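Local coordinates for protein dehalogenase-like hydrolase (Ralstonia solanacearum, PDB 3UMB) that probably catalyses the hydrolytic dehalogenation of small (S)-2-haloalkanoic acids to the corresponding (R)-2-hydroxyalkanoic acids, releasing a halide ion, at residues Gln110-Leu116 with Leu223-Gln227; Tyr161-Pro165 with Trp190-Thr194. All blocks are in the same frame, centred on the assembly; numbering follows the deposited sequence.

Interaction 1 (Gln110-Leu116 with Leu223-Gln227)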
# COMPACT_ATOMS: atom_id res chain seq x y z
N GLN A 110 -10.15 32.41 -8.45
CA GLN A 110 -10.40 32.44 -9.91
C GLN A 110 -11.34 31.31 -10.43
O GLN A 110 -11.84 31.37 -11.55
CB GLN A 110 -9.07 32.43 -10.69
CG GLN A 110 -8.39 33.82 -10.83
CD GLN A 110 -6.85 33.75 -10.81
OE1 GLN A 110 -6.20 33.82 -11.86
NE2 GLN A 110 -6.26 33.59 -9.61
N LEU A 111 -11.55 30.29 -9.60
CA LEU A 111 -12.49 29.17 -9.87
C LEU A 111 -13.87 29.43 -9.25
O LEU A 111 -14.88 29.24 -9.92
CB LEU A 111 -11.94 27.84 -9.31
CG LEU A 111 -10.56 27.35 -9.76
CD1 LEU A 111 -10.06 26.26 -8.81
CD2 LEU A 111 -10.60 26.88 -11.20
N ARG A 112 -13.90 29.83 -7.98
CA ARG A 112 -15.14 30.24 -7.31
C ARG A 112 -15.81 31.32 -8.14
O ARG A 112 -17.03 31.30 -8.34
CB ARG A 112 -14.87 30.82 -5.92
CG ARG A 112 -14.55 29.81 -4.86
CD ARG A 112 -15.50 29.95 -3.70
NE ARG A 112 -16.84 29.48 -4.06
CZ ARG A 112 -17.92 29.57 -3.27
NH1 ARG A 112 -19.09 29.10 -3.71
NH2 ARG A 112 -17.84 30.11 -2.06
N GLU A 113 -14.99 32.25 -8.64
CA GLU A 113 -15.48 33.38 -9.41
C GLU A 113 -15.96 32.93 -10.79
O GLU A 113 -16.96 33.47 -11.29
CB GLU A 113 -14.45 34.53 -9.46
CG GLU A 113 -13.93 35.09 -8.08
CD GLU A 113 -14.62 34.49 -6.80
OE1 GLU A 113 -13.91 34.10 -5.82
OE2 GLU A 113 -15.88 34.43 -6.78
N MSE A 114 -15.32 31.94 -11.41
CA MSE A 114 -15.86 31.37 -12.68
C MSE A 114 -17.00 30.33 -12.47
O MSE A 114 -17.25 29.48 -13.34
CB MSE A 114 -14.75 30.83 -13.61
CG MSE A 114 -13.74 29.91 -12.97
SE MSE A 114 -12.25 29.41 -14.14
CE MSE A 114 -13.24 28.74 -15.73
N GLY A 115 -17.68 30.44 -11.32
CA GLY A 115 -19.00 29.80 -11.08
C GLY A 115 -18.94 28.34 -10.67
O GLY A 115 -19.86 27.55 -10.98
N LEU A 116 -17.85 27.99 -9.96
CA LEU A 116 -17.51 26.59 -9.67
C LEU A 116 -17.61 26.29 -8.18
O LEU A 116 -16.91 26.90 -7.37
CB LEU A 116 -16.16 26.18 -10.26
CG LEU A 116 -16.14 25.95 -11.78
CD1 LEU A 116 -14.75 25.60 -12.26
CD2 LEU A 116 -17.17 24.90 -12.29
N LEU A 223 -5.49 25.75 -12.54
CA LEU A 223 -6.19 26.94 -13.05
C LEU A 223 -6.03 27.08 -14.56
O LEU A 223 -7.02 27.22 -15.28
CB LEU A 223 -5.68 28.21 -12.35
CG LEU A 223 -6.57 29.46 -12.39
CD1 LEU A 223 -8.05 29.20 -12.07
CD2 LEU A 223 -5.99 30.53 -11.42
N GLN A 224 -4.78 27.00 -15.04
CA GLN A 224 -4.50 27.09 -16.49
C GLN A 224 -5.52 26.19 -17.18
O GLN A 224 -6.26 26.62 -18.06
CB GLN A 224 -3.08 26.59 -16.84
CG GLN A 224 -1.96 27.62 -17.15
CD GLN A 224 -0.67 26.95 -17.79
OE1 GLN A 224 0.17 26.33 -17.10
NE2 GLN A 224 -0.51 27.11 -19.11
N PHE A 225 -5.56 24.93 -16.73
CA PHE A 225 -6.23 23.83 -17.43
C PHE A 225 -7.74 23.96 -17.49
O PHE A 225 -8.36 23.65 -18.52
CB PHE A 225 -5.82 22.49 -16.76
CG PHE A 225 -6.78 21.36 -16.97
CD1 PHE A 225 -6.61 20.46 -18.02
CD2 PHE A 225 -7.83 21.16 -16.09
CE1 PHE A 225 -7.49 19.41 -18.20
CE2 PHE A 225 -8.72 20.09 -16.27
CZ PHE A 225 -8.54 19.23 -17.32
N VAL A 226 -8.33 24.39 -16.37
CA VAL A 226 -9.77 24.61 -16.31
C VAL A 226 -10.15 25.70 -17.35
O VAL A 226 -10.91 25.44 -18.30
CB VAL A 226 -10.22 25.05 -14.86
CG1 VAL A 226 -11.75 25.14 -14.79
CG2 VAL A 226 -9.71 24.09 -13.79
N GLN A 227 -9.55 26.88 -17.17
CA GLN A 227 -9.78 28.04 -18.05
C GLN A 227 -9.73 27.65 -19.55
O GLN A 227 -10.57 28.10 -20.32
CB GLN A 227 -8.83 29.20 -17.69
CG GLN A 227 -9.30 29.99 -16.43
CD GLN A 227 -8.19 30.79 -15.72
OE1 GLN A 227 -6.99 30.60 -15.97
NE2 GLN A 227 -8.59 31.69 -14.81

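Interaction 2 (Tyr161-Pro165 with Trp190-Thr194)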
# COMPACT_ATOMS: atom_id res chain seq x y z
N TYR A 161 -14.62 7.33 -3.17
CA TYR A 161 -14.77 8.20 -4.34
C TYR A 161 -16.25 8.62 -4.51
O TYR A 161 -16.57 9.81 -4.73
CB TYR A 161 -14.21 7.55 -5.62
CG TYR A 161 -12.68 7.45 -5.63
CD1 TYR A 161 -11.87 8.61 -5.49
CD2 TYR A 161 -12.05 6.24 -5.82
CE1 TYR A 161 -10.45 8.53 -5.47
CE2 TYR A 161 -10.62 6.14 -5.81
CZ TYR A 161 -9.83 7.29 -5.64
OH TYR A 161 -8.45 7.18 -5.66
N ALA A 162 -17.16 7.67 -4.27
CA ALA A 162 -18.56 7.94 -4.46
C ALA A 162 -19.09 9.06 -3.61
O ALA A 162 -20.13 9.59 -3.95
CB ALA A 162 -19.42 6.70 -4.27
N LEU A 163 -18.41 9.42 -2.53
CA LEU A 163 -18.92 10.49 -1.69
C LEU A 163 -19.11 11.82 -2.47
O LEU A 163 -20.01 12.58 -2.16
CB LEU A 163 -18.05 10.71 -0.41
CG LEU A 163 -18.06 9.65 0.71
CD1 LEU A 163 -16.88 9.81 1.69
CD2 LEU A 163 -19.37 9.63 1.46
N ALA A 164 -18.28 12.09 -3.48
CA ALA A 164 -18.28 13.43 -4.07
C ALA A 164 -19.42 13.61 -5.06
O ALA A 164 -20.15 14.58 -4.95
CB ALA A 164 -16.96 13.80 -4.65
N PRO A 165 -19.63 12.66 -5.98
CA PRO A 165 -20.87 12.78 -6.74
C PRO A 165 -22.11 12.96 -5.85
O PRO A 165 -22.93 13.84 -6.15
CB PRO A 165 -20.91 11.49 -7.53
CG PRO A 165 -19.43 11.25 -7.81
CD PRO A 165 -18.80 11.56 -6.49
N TRP A 190 -10.39 6.00 -12.82
CA TRP A 190 -11.11 4.71 -12.89
C TRP A 190 -12.56 4.92 -12.44
O TRP A 190 -13.47 4.40 -12.99
CB TRP A 190 -10.47 3.65 -11.94
CG TRP A 190 -9.26 2.90 -12.46
CD1 TRP A 190 -8.93 2.65 -13.77
CD2 TRP A 190 -8.25 2.23 -11.68
NE1 TRP A 190 -7.76 1.93 -13.85
CE2 TRP A 190 -7.34 1.64 -12.57
CE3 TRP A 190 -8.02 2.11 -10.30
CZ2 TRP A 190 -6.23 0.95 -12.14
CZ3 TRP A 190 -6.91 1.42 -9.88
CH2 TRP A 190 -6.03 0.85 -10.79
N HIS A 191 -12.78 5.69 -11.41
CA HIS A 191 -14.15 5.88 -10.95
C HIS A 191 -15.01 6.67 -11.94
O HIS A 191 -16.23 6.58 -11.92
CB HIS A 191 -14.14 6.57 -9.60
CG HIS A 191 -15.48 6.62 -8.92
ND1 HIS A 191 -16.08 5.51 -8.37
CD2 HIS A 191 -16.32 7.65 -8.68
CE1 HIS A 191 -17.22 5.86 -7.80
NE2 HIS A 191 -17.39 7.15 -7.98
N GLY A 192 -14.37 7.42 -12.83
CA GLY A 192 -15.04 8.17 -13.89
C GLY A 192 -14.98 9.70 -13.76
O GLY A 192 -15.73 10.38 -14.45
N PHE A 193 -14.14 10.24 -12.87
CA PHE A 193 -13.97 11.71 -12.79
C PHE A 193 -13.10 12.21 -13.91
O PHE A 193 -12.30 11.47 -14.48
CB PHE A 193 -13.26 12.17 -11.52
CG PHE A 193 -13.98 11.86 -10.25
CD1 PHE A 193 -14.88 12.76 -9.70
CD2 PHE A 193 -13.74 10.65 -9.57
CE1 PHE A 193 -15.54 12.47 -8.51
CE2 PHE A 193 -14.37 10.38 -8.39
CZ PHE A 193 -15.28 11.29 -7.85
N THR A 194 -13.23 13.49 -14.20
CA THR A 194 -12.18 14.19 -14.95
C THR A 194 -11.16 14.50 -13.88
O THR A 194 -11.49 15.11 -12.87
CB THR A 194 -12.65 15.56 -15.55
OG1 THR A 194 -13.83 15.36 -16.33
CG2 THR A 194 -11.54 16.17 -16.42

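Interaction 1 (Gln110-Leu116 with Leu223-Gln227)
L223 of the C-terminal helix 219-227 meets Q110 and L111 at the end of helix 104-112, a contact made without a hydrogen bond across it, by methyls, the flat of an amide and a selenium. Both methyls of L223 reach the interface because chi1, at -160°, turns CG away from the backbone N. CD1 nestles against the CD2 methyl of L111 at 3.6 Å.

Q110 can be followed outward atom by atom. Its CB touches both methyls of L223, each at 3.7 Å; CG stays near CD2 of L223; a bend at chi2 then sets the flat face of the amide against that methyl, with CD of Q110 at 3.4 Å, OE1 at 3.3 Å and NE2 at 3.6 Å from CD2 of L223. NE2 also has a weak hydrogen bond to the carbonyl of P106, within its own helix.

Beyond this pair, V226 fills the middle of the contact. Its CG2 faces CD2 of L111 at 3.9 Å, and its CG1 receives the CE methyl of selenomethionine M114 and CD1 of L116, each at 4.0 Å. V226 also packs on L176 of strand 175-179, setting helix 219-227 against the parallel sheet of the HAD core. The selenium of M114 rests 3.8 Å from CG of Q227. M114 and L116 belong to the Schellman motif ending helix 104-112, with G115 as C-prime.

The pairing thus depends on dispersion and on burial of the leucines, with Q110, Q227 and M114 along the exposed border.

Interaction 2 (Tyr161-Pro165 with Trp190-Thr194)
H191 and Y161 meet through a CH-pi contact in the Rossmann-like core domain of the HAD fold, where helix 182-191 gives way to strand 194-198. CB of Y161 stands over one face of the imidazole, 3.7 Å from the ring centroid and only 12° off the normal. The phenol ring continues past, its plane inclined at 34° to the imidazole. H191 reaches this position because its CG is anti to the backbone N (chi1 -171°), which carries the ring out toward 161-165. NE2 of H191 is buried with no partner in the model; the backbone N of A162, 3.8 Å from it, makes no hydrogen bond. A bound sodium ion lies about 3 Å from the H191 side chain.

F193 makes the second half of the first shell. Its CE2 approaches CB of Y161 at 4.0 Å, and CZ packs on CD of P165 at 3.8 Å, while CB of A164 adds a looser apolar contact.

Further out, the OH of Y161 is hydrogen-bonded to D184 of the helix that carries H191. F193 also meets the ring of F177 on strand 175-179. G192 is the C-prime residue of a Schellman motif; its positive phi turns the chain from helix toward strand. On the flank of helix 182-191, W190 stacks on H60 of the second subunit.

At the rim of the F193 ring, the carbonyl O of Y161 lies in the ring plane, 3.7 Å from CZ.

Interactions 1 and 2 lie in the same core domain, their centres about 20 Å apart and their nearest atoms about 4 Å apart without touching. Along the chain they are nested: 110-116 comes first, then 161-165 and 190-194, and finally 223-227. Strand 175-179 of the parallel sheet links them, touched by V226 in the first and by F193 in the second. Interaction 1 brings the C-terminal helix against helix 104-112, whereas interaction 2 joins the start of helix 163-168 to the turn between helix 182-191 and strand 194-198. Both lie away from the magnesium sites; one contact closes a long loop of the chain and the other a short one within it, both against the same parallel sheet.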